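Local coordinates for pesticidal crystal protein Cry2Aa (Bacillus thuringiensis serovar kurstaki, PDB 1I5P) that kills dipteran and lepidopteran larvae by binding to their midgut epithelial cells and promoting colloid-osmotic lysis, at residues Leu275-Ser280 / Ser376-Gly381. Residues are numbered along the deposited sequence; the frame is centred on the assembly and turned at random.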
loop_
_atom_site.group_PDB
_atom_site.type_symbol
_atom_site.label_atom_id
_atom_site.label_comp_id
_atom_site.label_asym_id
_atom_site.label_seq_id
_atom_site.Cartn_x
_atom_site.Cartn_y
_atom_site.Cartn_z
ATOM N N LEU A 275 -4.326 2.391 -0.729
ATOM C CA LEU A 275 -5.606 1.869 -0.268
ATOM C C LEU A 275 -6.545 2.921 -0.843
ATOM O O LEU A 275 -6.383 4.103 -0.558
ATOM C CB LEU A 275 -5.703 1.860 1.265
ATOM C CG LEU A 275 -4.799 0.897 2.043
ATOM C CD1 LEU A 275 -5.124 0.994 3.522
ATOM C CD2 LEU A 275 -5.002 -0.530 1.547
ATOM N N TYR A 276 -7.495 2.509 -1.676
ATOM C CA TYR A 276 -8.425 3.462 -2.275
ATOM C C TYR A 276 -9.783 3.401 -1.615
ATOM O O TYR A 276 -10.302 2.321 -1.336
ATOM C CB TYR A 276 -8.609 3.198 -3.768
ATOM C CG TYR A 276 -7.324 3.004 -4.518
ATOM C CD1 TYR A 276 -6.775 1.734 -4.683
ATOM C CD2 TYR A 276 -6.646 4.095 -5.060
ATOM C CE1 TYR A 276 -5.579 1.558 -5.381
ATOM C CE2 TYR A 276 -5.452 3.930 -5.749
ATOM C CZ TYR A 276 -4.925 2.668 -5.910
ATOM O OH TYR A 276 -3.745 2.529 -6.608
ATOM N N ALA A 277 -10.356 4.573 -1.380
ATOM C CA ALA A 277 -11.661 4.660 -0.756
ATOM C C ALA A 277 -12.597 5.506 -1.602
ATOM O O ALA A 277 -12.191 6.528 -2.160
ATOM C CB ALA A 277 -11.531 5.263 0.634
ATOM N N SER A 278 -13.842 5.060 -1.715
ATOM C CA SER A 278 -14.858 5.799 -2.451
ATOM C C SER A 278 -16.078 5.794 -1.538
ATOM O O SER A 278 -16.132 5.025 -0.577
ATOM C CB SER A 278 -15.172 5.145 -3.809
ATOM O OG SER A 278 -15.931 3.954 -3.676
ATOM N N GLY A 279 -17.054 6.643 -1.831
ATOM C CA GLY A 279 -18.218 6.721 -0.970
ATOM C C GLY A 279 -19.304 5.675 -1.123
ATOM O O GLY A 279 -19.475 5.069 -2.189
ATOM N N SER A 280 -20.030 5.462 -0.030
ATOM C CA SER A 280 -21.157 4.543 0.009
ATOM C C SER A 280 -22.360 5.443 -0.239
ATOM O O SER A 280 -22.217 6.662 -0.312
ATOM C CB SER A 280 -21.290 3.893 1.389
ATOM O OG SER A 280 -20.145 3.122 1.707
ATOM N N SER A 376 -11.117 11.371 4.880
ATOM C CA SER A 376 -12.098 11.846 3.903
ATOM C C SER A 376 -13.507 11.298 4.157
ATOM O O SER A 376 -13.670 10.248 4.775
ATOM C CB SER A 376 -11.669 11.450 2.492
ATOM O OG SER A 376 -11.695 10.038 2.340
ATOM N N TRP A 377 -14.509 12.034 3.683
ATOM C CA TRP A 377 -15.922 11.653 3.772
ATOM C C TRP A 377 -16.396 11.695 2.321
ATOM O O TRP A 377 -16.391 12.752 1.694
ATOM C CB TRP A 377 -16.714 12.659 4.608
ATOM C CG TRP A 377 -16.392 12.611 6.069
ATOM C CD1 TRP A 377 -17.073 11.933 7.037
ATOM C CD2 TRP A 377 -15.299 13.260 6.725
ATOM N NE1 TRP A 377 -16.473 12.121 8.258
ATOM C CE2 TRP A 377 -15.381 12.928 8.095
ATOM C CE3 TRP A 377 -14.254 14.087 6.287
ATOM C CZ2 TRP A 377 -14.457 13.400 9.035
ATOM C CZ3 TRP A 377 -13.336 14.555 7.221
ATOM C CH2 TRP A 377 -13.444 14.208 8.580
ATOM N N LEU A 378 -16.808 10.549 1.789
ATOM C CA LEU A 378 -17.219 10.475 0.396
ATOM C C LEU A 378 -18.618 9.918 0.156
ATOM O O LEU A 378 -19.060 9.803 -0.991
ATOM C CB LEU A 378 -16.210 9.615 -0.361
ATOM C CG LEU A 378 -14.740 9.971 -0.121
ATOM C CD1 LEU A 378 -13.844 8.825 -0.581
ATOM C CD2 LEU A 378 -14.406 11.260 -0.863
ATOM N N ASP A 379 -19.307 9.573 1.235
ATOM C CA ASP A 379 -20.647 9.000 1.140
ATOM C C ASP A 379 -21.696 9.970 0.614
ATOM O O ASP A 379 -21.551 11.192 0.719
ATOM C CB ASP A 379 -21.105 8.487 2.512
ATOM C CG ASP A 379 -20.306 7.282 2.992
ATOM O OD1 ASP A 379 -19.445 6.780 2.235
ATOM O OD2 ASP A 379 -20.552 6.830 4.128
ATOM N N SER A 380 -22.751 9.402 0.037
ATOM C CA SER A 380 -23.880 10.168 -0.470
ATOM C C SER A 380 -25.087 9.573 0.240
ATOM O O SER A 380 -24.986 8.505 0.846
ATOM C CB SER A 380 -24.044 9.978 -1.977
ATOM O OG SER A 380 -24.513 8.672 -2.262
ATOM N N GLY A 381 -26.225 10.252 0.158
ATOM C CA GLY A 381 -27.421 9.746 0.798
ATOM C C GLY A 381 -28.643 10.629 0.622
ATOM O O GLY A 381 -28.579 11.720 0.046
HETATM O O HOH W 1 -18.480 4.543 3.139
#
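The side chain of Asp379 accepts the backbone amide of Ser280, and the next residue, Ser380, returns a bond to the Ser280 carbonyl. The first is a nearly linear N-H...O bond (178°), with Ser280 N to Asp379 OD1 at 2.7 Å, although the donor arrives from above the carboxylate plane, 51° out of it. In the second, Ser380 N donates to Ser280 O over 2.8 Å, this time in the carbonyl plane. With CG anti to its own carbonyl carbon (chi1 -68°), the Asp379 carboxylate is carried across to the Ser280 amide. A water bonded to Ser280 OG also donates to OD1, giving that oxygen a second partner, while OD2 takes the backbone amide of Asn414.

Beside this polar pair, Leu378 lies along Ala277 to Gly279. Its CB packs on Gly279, and its CD1 reaches Ala277 O at 3.2 Å; the other neighbours of this side chain include Leu464 and Phe398. Gly279 CA directs a C-H at Leu378 O (3.2 Å), the backbones coming close here.

The contact joins segments on two strands, 275-278 and 373-377, of different sheets of the middle, beta-prism domain. Because the buried carboxylate is met by two backbone amides and a water, its negative charge is probably well stabilised, and it ties Ser280 both to the loop that follows strand 373-377 and to Asn414.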